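Side-chain contacts in flagellar regulatory protein C (Vibrio cholerae, PDB 4QHS), which probably hydrolyses ATP as a heptameric AAA+ ring to activate sigma-54-dependent transcription of flagellar genes: residues K128-R131 against V132-R136; L161-Y164 against V165-G168; V241-A244 against L245-E249. All coordinates share one frame; numbering follows the deposited sequence.

Contact 1: residues K128-R131 against V132-R136; sequences KLLR and VLQER
Gln134 lies over the branched end of Leu130 one turn back along the helix, its amide nitrogen NE2 3.4 Å from CG of Leu130 and nearly as close to both methyls. The two chains pass each other at a slant. Gln134 turns back because CG stands anti to its own carbonyl carbon (chi1 -66°) and the chain then runs extended; on the way CG comes within 3.1 Å of Leu130 O. That same carbonyl oxygen accepts Gln134 N at 2.9 Å, so the CG contact lies against an oxygen already bonded to the main chain.

Leu129 and Leu133 form the buried counterpart, with CD1 of Leu129 4.4 Å from CG of Leu133, a loose apolar touch beside the straight bond from Leu133 N to Leu129 O. On the outer face Arg131 and Glu135 meet only through their aliphatic parts, CG of Arg131 to CG of Glu135 at 3.9 Å. The guanidinium bends off at chi3 and the carboxylate at chi2, which keeps NE of Arg131 6.0 Å from OE2 of Glu135, too far for a salt bridge, so any attraction between the two charges is probably weak. Arg131 O receives Glu135 N and, weakly, Gln134 N. Arg136 then leaves the helix with positive phi.

Lys128 directs its amine outward, to a salt bridge with Asp79 of the second subunit, and Arg131 packs on Pro78 of that subunit, so this flank of the helix faces a subunit boundary. Within the chain, Val132 packs on Phe87 of helix 82-87, Leu130, Leu133 and Gln134 lie against helix 172-178, and Leu129 reaches Ile118 and Met121 in the loop that follows strand 112-116, while the chain beyond the helix enters strand 137-139.

Contact 2: residues L161-Y164 against V165-G168; sequences LKQY and VQAG
This is a local contact within one short surface helix, 161-166, which follows strand 152-157 of the parallel sheet in the AAA+ core and ends in a Schellman motif. Its side-chain part is carried by two glutamines. OE1 of Gln166 lies 3.6 Å from CG of Gln163 and is about equally near its CA, so the oxygen sits against carbon and the two amides do not pair. Their planes stand 61° apart, and the chains slant past each other. Gln166 has CG anti to its carbonyl carbon (chi1 -73°), which carries the extended chain back along the helix; CG thereby comes 3.5 Å from Lys162 O, the acceptor of Gln166 N.

Val165 turns its CG2 branch the same way, anti to its carbonyl carbon: CG2 lies 3.2 Å from Leu161 O, the oxygen that also takes Val165 N in a 2.9 Å bond, while CB rests close to Lys162 O. Tyr164 meets the following segment chiefly through CB, near Val165 N.

At the C-terminal end Ala167 N bonds to Gln163 O at 2.8 Å, and CB of Ala167 packs over the same oxygen. Gly168, with positive phi, turns the chain out of the helix as its N bonds to Val165 O at 2.9 Å; such a phi is readily adopted by glycine.

At the opposite end, Asp160 OD1 accepts Gln163 N. Tyr164 meets the ring of His169 with the planes inclined at about 55°, and also touches Arg159 and Phe170. Leu161, Lys162 and Val165 all rest on Tyr175 of helix 172-178, Val165 also on Glu172, so one flank of the helix is packed while the glutamine flank lies at the surface.

Contact 3: residues V241-A244 against L245-E249; sequences VQRA and LILSE
Leu245 N, Ile246 N and Leu247 N hydrogen-bond to Val241 O, Gln242 O and Arg243 O, the main-chain part of this contact at the end of helix 233-247; Leu245 N lies 3.0 Å from Val241 O. Arg243 O also takes a weak second bond from Ile246 N. The final bond, Ser248 N to Ala244 O, is 3.3 Å long; Ser248 itself has phi 147° and breaks the helix.

Van der Waals contacts run chiefly from side-chain carbons to the carbonyl oxygens of the preceding turn. Ile246 has CG1 anti to its carbonyl carbon (chi1 -68°), which sends the longer branch back along the helix and sets CD1 3.6 Å from Gln242 O. Leu247 does likewise, with CG 3.6 Å from Arg243 O, and CD1 of Leu247 approaches CG of Arg243 at 4.5 Å. Leu245 places CG 3.7 Å from Val241 O.

Two polar groups bond to another chain. Arg243 extends to a bend at chi3, and its NH2 hydrogen-bonds Asn179 O of the third subunit, with a weak bond from NE to Val180 O there. Leu247 O accepts Lys33 NZ of the same subunit.

Arg243, Ile246 and Leu247 pack on Phe181 of the third subunit. Elsewhere on the helix, Val241 and Leu245 pack on Ile203 of helix 195-208, Val241 also on Leu202 and Leu245 on His206, while Ala244 touches Gln254 in the C-terminal loop: the lid helix thus lies between its own domain and a neighbouring subunit.

All three contacts form the last turns of helices, each ending where a residue takes up positive phi: Arg136, Gly168 and Ser248. Contacts 1 and 2 belong to the sigma-54 interaction domain, with centres about 20 Å apart and nearest atoms about 10 Å apart; helix 172-178 lies against both, through Asp173, Leu174 and Arg177 for contact 1 and Glu172 and Tyr175 for contact 2. Contact 3, in the lid, is about 47 Å from contact 1 and 42 Å from contact 2 between centres, across the chain's centre. Contacts 1 and 3 face different neighbouring subunits, whereas no other chain of the heptamer touches contact 2. This structure is nucleotide-free.

Contact 1: residues K128-R131 against V132-R136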
loop_
_atom_site.group_PDB
_atom_site.type_symbol
_atom_site.label_atom_id
_atom_site.label_comp_id
_atom_site.label_asym_id
_atom_site.label_seq_id
_atom_site.Cartn_x
_atom_site.Cartn_y
_atom_site.Cartn_z
ATOM N N LYS A 128 19.734 11.046 -18.893
ATOM C CA LYS A 128 19.607 10.837 -20.317
ATOM C C LYS A 128 20.096 12.050 -21.091
ATOM O O LYS A 128 20.763 11.921 -22.082
ATOM C CB LYS A 128 18.176 10.514 -20.718
ATOM C CG LYS A 128 17.558 9.306 -20.104
ATOM C CD LYS A 128 17.129 8.363 -21.170
ATOM C CE LYS A 128 15.700 7.940 -21.042
ATOM N NZ LYS A 128 15.505 6.577 -21.599
ATOM N N LEU A 129 19.757 13.227 -20.609
ATOM C CA LEU A 129 20.171 14.471 -21.249
ATOM C C LEU A 129 21.679 14.626 -21.233
ATOM O O LEU A 129 22.284 15.059 -22.221
ATOM C CB LEU A 129 19.527 15.670 -20.558
ATOM C CG LEU A 129 19.858 17.070 -21.075
ATOM C CD1 LEU A 129 19.668 17.192 -22.603
ATOM C CD2 LEU A 129 18.994 18.104 -20.342
ATOM N N LEU A 130 22.283 14.243 -20.132
ATOM C CA LEU A 130 23.701 14.313 -19.975
ATOM C C LEU A 130 24.401 13.505 -21.024
ATOM O O LEU A 130 25.351 13.927 -21.589
ATOM C CB LEU A 130 24.107 13.820 -18.608
ATOM C CG LEU A 130 25.594 13.889 -18.371
ATOM C CD1 LEU A 130 25.982 15.293 -18.203
ATOM C CD2 LEU A 130 25.952 13.147 -17.170
ATOM N N ARG A 131 23.904 12.329 -21.271
ATOM C CA ARG A 131 24.479 11.474 -22.252
ATOM C C ARG A 131 24.327 12.021 -23.658
ATOM O O ARG A 131 25.219 11.942 -24.450
ATOM C CB ARG A 131 23.921 10.080 -22.128
ATOM C CG ARG A 131 24.642 9.094 -22.931
ATOM C CD ARG A 131 23.793 7.917 -23.189
ATOM N NE ARG A 131 24.169 6.771 -22.374
ATOM C CZ ARG A 131 23.303 5.889 -21.894
ATOM N NH1 ARG A 131 22.012 6.043 -22.139
ATOM N NH2 ARG A 131 23.717 4.861 -21.179
ATOM N N VAL A 132 23.196 12.612 -23.942
ATOM C CA VAL A 132 22.996 13.275 -25.221
ATOM C C VAL A 132 24.022 14.377 -25.387
ATOM O O VAL A 132 24.661 14.474 -26.440
ATOM C CB VAL A 132 21.579 13.877 -25.368
ATOM C CG1 VAL A 132 21.521 14.803 -26.579
ATOM C CG2 VAL A 132 20.538 12.770 -25.504
ATOM N N LEU A 133 24.187 15.189 -24.339
ATOM C CA LEU A 133 25.161 16.268 -24.359
ATOM C C LEU A 133 26.581 15.762 -24.575
ATOM O O LEU A 133 27.361 16.398 -25.281
ATOM C CB LEU A 133 25.106 17.066 -23.064
ATOM C CG LEU A 133 23.960 18.081 -23.023
ATOM C CD1 LEU A 133 23.939 18.878 -21.700
ATOM C CD2 LEU A 133 24.070 19.010 -24.219
ATOM N N GLN A 134 26.914 14.623 -23.966
ATOM C CA GLN A 134 28.290 14.137 -23.973
ATOM C C GLN A 134 28.637 13.414 -25.265
ATOM O O GLN A 134 29.732 13.573 -25.786
ATOM C CB GLN A 134 28.547 13.186 -22.795
ATOM C CG GLN A 134 28.466 13.801 -21.413
ATOM C CD GLN A 134 28.534 12.744 -20.316
ATOM O OE1 GLN A 134 28.340 11.545 -20.569
ATOM N NE2 GLN A 134 28.819 13.181 -19.091
ATOM N N GLU A 135 27.710 12.594 -25.758
ATOM C CA GLU A 135 27.983 11.761 -26.915
ATOM C C GLU A 135 27.570 12.468 -28.183
ATOM O O GLU A 135 27.967 12.055 -29.275
ATOM C CB GLU A 135 27.250 10.415 -26.820
ATOM C CG GLU A 135 27.471 9.649 -25.521
ATOM C CD GLU A 135 28.931 9.335 -25.264
ATOM O OE1 GLU A 135 29.692 9.133 -26.240
ATOM O OE2 GLU A 135 29.326 9.295 -24.082
ATOM N N ARG A 136 26.777 13.499 -28.040
ATOM C CA ARG A 136 26.208 14.135 -29.181
ATOM C C ARG A 136 25.519 13.094 -30.038
ATOM O O ARG A 136 25.745 13.009 -31.206
ATOM C CB ARG A 136 27.290 14.843 -29.951
ATOM C CG ARG A 136 27.527 16.238 -29.497
ATOM C CD ARG A 136 26.222 16.890 -29.090
ATOM N NE ARG A 136 26.395 18.116 -28.317
ATOM C CZ ARG A 136 25.400 18.924 -27.985
ATOM N NH1 ARG A 136 24.167 18.631 -28.357
ATOM N NH2 ARG A 136 25.641 20.023 -27.287
#

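Contact 2: residues L161-Y164 against V165-G168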
loop_
_atom_site.group_PDB
_atom_site.type_symbol
_atom_site.label_atom_id
_atom_site.label_comp_id
_atom_site.label_asym_id
_atom_site.label_seq_id
_atom_site.Cartn_x
_atom_site.Cartn_y
_atom_site.Cartn_z
ATOM N N LEU A 161 19.956 27.032 -9.798
ATOM C CA LEU A 161 20.264 25.652 -10.118
ATOM C C LEU A 161 21.388 25.095 -9.291
ATOM O O LEU A 161 21.425 23.941 -9.005
ATOM C CB LEU A 161 20.600 25.498 -11.596
ATOM C CG LEU A 161 19.511 25.398 -12.649
ATOM C CD1 LEU A 161 20.146 25.171 -13.979
ATOM C CD2 LEU A 161 18.549 24.314 -12.365
ATOM N N LYS A 162 22.321 25.932 -8.921
ATOM C CA LYS A 162 23.377 25.521 -7.996
ATOM C C LYS A 162 22.778 25.011 -6.671
ATOM O O LYS A 162 23.202 23.980 -6.141
ATOM C CB LYS A 162 24.341 26.683 -7.762
ATOM C CG LYS A 162 25.419 26.455 -6.711
ATOM C CD LYS A 162 26.376 27.654 -6.669
ATOM C CE LYS A 162 27.332 27.607 -5.476
ATOM N NZ LYS A 162 28.353 26.523 -5.593
ATOM N N GLN A 163 21.771 25.705 -6.147
ATOM C CA GLN A 163 21.172 25.262 -4.893
ATOM C C GLN A 163 20.337 23.996 -5.116
ATOM O O GLN A 163 20.317 23.101 -4.268
ATOM C CB GLN A 163 20.360 26.396 -4.253
ATOM C CG GLN A 163 21.310 27.473 -3.674
ATOM C CD GLN A 163 20.649 28.531 -2.792
ATOM O OE1 GLN A 163 20.873 28.573 -1.574
ATOM N NE2 GLN A 163 19.876 29.420 -3.411
ATOM N N TYR A 164 19.703 23.911 -6.282
ATOM C CA TYR A 164 18.940 22.738 -6.685
ATOM C C TYR A 164 19.850 21.498 -6.760
ATOM O O TYR A 164 19.451 20.388 -6.393
ATOM C CB TYR A 164 18.244 23.001 -8.033
ATOM C CG TYR A 164 16.872 22.374 -8.150
ATOM C CD1 TYR A 164 15.962 22.444 -7.103
ATOM C CD2 TYR A 164 16.480 21.717 -9.313
ATOM C CE1 TYR A 164 14.701 21.863 -7.204
ATOM C CE2 TYR A 164 15.226 21.144 -9.429
ATOM C CZ TYR A 164 14.338 21.215 -8.374
ATOM O OH TYR A 164 13.089 20.633 -8.492
ATOM N N VAL A 165 21.077 21.696 -7.227
ATOM C CA VAL A 165 22.110 20.670 -7.126
ATOM C C VAL A 165 22.358 20.286 -5.668
ATOM O O VAL A 165 22.379 19.106 -5.318
ATOM C CB VAL A 165 23.439 21.144 -7.734
ATOM C CG1 VAL A 165 24.580 20.196 -7.372
ATOM C CG2 VAL A 165 23.304 21.309 -9.232
ATOM N N GLN A 166 22.541 21.295 -4.823
ATOM C CA GLN A 166 22.842 21.060 -3.415
ATOM C C GLN A 166 21.679 20.401 -2.665
ATOM O O GLN A 166 21.882 19.756 -1.652
ATOM C CB GLN A 166 23.222 22.370 -2.723
ATOM C CG GLN A 166 24.589 22.886 -3.101
ATOM C CD GLN A 166 24.813 24.321 -2.635
ATOM O OE1 GLN A 166 23.879 25.131 -2.621
ATOM N NE2 GLN A 166 26.052 24.640 -2.246
ATOM N N ALA A 167 20.467 20.582 -3.175
ATOM C CA ALA A 167 19.279 19.937 -2.622
ATOM C C ALA A 167 19.111 18.495 -3.133
ATOM O O ALA A 167 18.138 17.824 -2.790
ATOM C CB ALA A 167 18.021 20.763 -2.954
ATOM N N GLY A 168 20.059 18.028 -3.944
ATOM C CA GLY A 168 19.997 16.693 -4.528
ATOM C C GLY A 168 18.877 16.467 -5.540
ATOM O O GLY A 168 18.408 15.351 -5.711
#

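Contact 3: residues V241-A244 against L245-E249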
loop_
_atom_site.group_PDB
_atom_site.type_symbol
_atom_site.label_atom_id
_atom_site.label_comp_id
_atom_site.label_asym_id
_atom_site.label_seq_id
_atom_site.Cartn_x
_atom_site.Cartn_y
_atom_site.Cartn_z
ATOM N N VAL A 241 -1.765 45.813 -20.186
ATOM C CA VAL A 241 -1.833 46.508 -21.436
ATOM C C VAL A 241 -3.004 46.079 -22.267
ATOM O O VAL A 241 -3.693 46.886 -22.804
ATOM C CB VAL A 241 -0.573 46.321 -22.223
ATOM C CG1 VAL A 241 -0.714 46.976 -23.542
ATOM C CG2 VAL A 241 0.566 46.920 -21.492
ATOM N N GLN A 242 -3.225 44.791 -22.358
ATOM C CA GLN A 242 -4.357 44.264 -23.087
ATOM C C GLN A 242 -5.669 44.713 -22.487
ATOM O O GLN A 242 -6.569 45.072 -23.187
ATOM C CB GLN A 242 -4.315 42.751 -23.071
ATOM C CG GLN A 242 -4.086 42.125 -24.380
ATOM C CD GLN A 242 -4.192 40.622 -24.326
ATOM O OE1 GLN A 242 -3.201 39.946 -24.212
ATOM N NE2 GLN A 242 -5.399 40.100 -24.407
ATOM N N ARG A 243 -5.754 44.672 -21.176
ATOM C CA ARG A 243 -6.901 45.163 -20.478
ATOM C C ARG A 243 -7.108 46.628 -20.811
ATOM O O ARG A 243 -8.202 47.065 -21.067
ATOM C CB ARG A 243 -6.706 44.984 -18.976
ATOM C CG ARG A 243 -7.855 45.335 -18.132
ATOM C CD ARG A 243 -7.499 45.256 -16.696
ATOM N NE ARG A 243 -7.097 43.920 -16.330
ATOM C CZ ARG A 243 -5.933 43.593 -15.802
ATOM N NH1 ARG A 243 -5.029 44.499 -15.551
ATOM N NH2 ARG A 243 -5.678 42.349 -15.529
ATOM N N ALA A 244 -6.031 47.381 -20.802
ATOM C CA ALA A 244 -6.110 48.783 -21.078
ATOM C C ALA A 244 -6.682 49.056 -22.447
ATOM O O ALA A 244 -7.532 49.873 -22.583
ATOM C CB ALA A 244 -4.788 49.396 -20.938
ATOM N N LEU A 245 -6.217 48.352 -23.457
ATOM C CA LEU A 245 -6.760 48.509 -24.778
ATOM C C LEU A 245 -8.251 48.222 -24.820
ATOM O O LEU A 245 -8.962 48.837 -25.555
ATOM C CB LEU A 245 -6.038 47.624 -25.765
ATOM C CG LEU A 245 -4.634 48.029 -26.144
ATOM C CD1 LEU A 245 -3.993 47.064 -27.097
ATOM C CD2 LEU A 245 -4.696 49.365 -26.765
ATOM N N ILE A 246 -8.723 47.290 -24.016
ATOM C CA ILE A 246 -10.136 46.983 -23.992
ATOM C C ILE A 246 -10.965 48.098 -23.368
ATOM O O ILE A 246 -12.013 48.430 -23.853
ATOM C CB ILE A 246 -10.418 45.647 -23.292
ATOM C CG1 ILE A 246 -9.886 44.495 -24.125
ATOM C CG2 ILE A 246 -11.866 45.449 -23.111
ATOM C CD1 ILE A 246 -9.690 43.258 -23.373
ATOM N N LEU A 247 -10.491 48.693 -22.302
ATOM C CA LEU A 247 -11.237 49.765 -21.692
ATOM C C LEU A 247 -11.310 50.982 -22.598
ATOM O O LEU A 247 -12.145 51.825 -22.419
ATOM C CB LEU A 247 -10.677 50.089 -20.327
ATOM C CG LEU A 247 -10.836 48.932 -19.368
ATOM C CD1 LEU A 247 -10.122 49.203 -18.126
ATOM C CD2 LEU A 247 -12.256 48.746 -19.065
ATOM N N SER A 248 -10.428 51.033 -23.582
ATOM C CA SER A 248 -10.557 51.890 -24.751
ATOM C C SER A 248 -9.229 52.381 -25.299
ATOM O O SER A 248 -8.226 52.357 -24.621
ATOM C CB SER A 248 -11.490 53.064 -24.504
ATOM O OG SER A 248 -11.375 53.991 -25.558
ATOM N N GLU A 249 -9.263 52.827 -26.548
ATOM C CA GLU A 249 -8.055 53.219 -27.288
ATOM C C GLU A 249 -7.447 54.588 -26.928
ATOM O O GLU A 249 -8.139 55.583 -26.861
ATOM C CB GLU A 249 -8.305 53.110 -28.783
ATOM C CG GLU A 249 -8.396 51.701 -29.284
ATOM C CD GLU A 249 -9.497 50.887 -28.644
ATOM O OE1 GLU A 249 -9.395 49.665 -28.730
ATOM O OE2 GLU A 249 -10.459 51.431 -28.076
#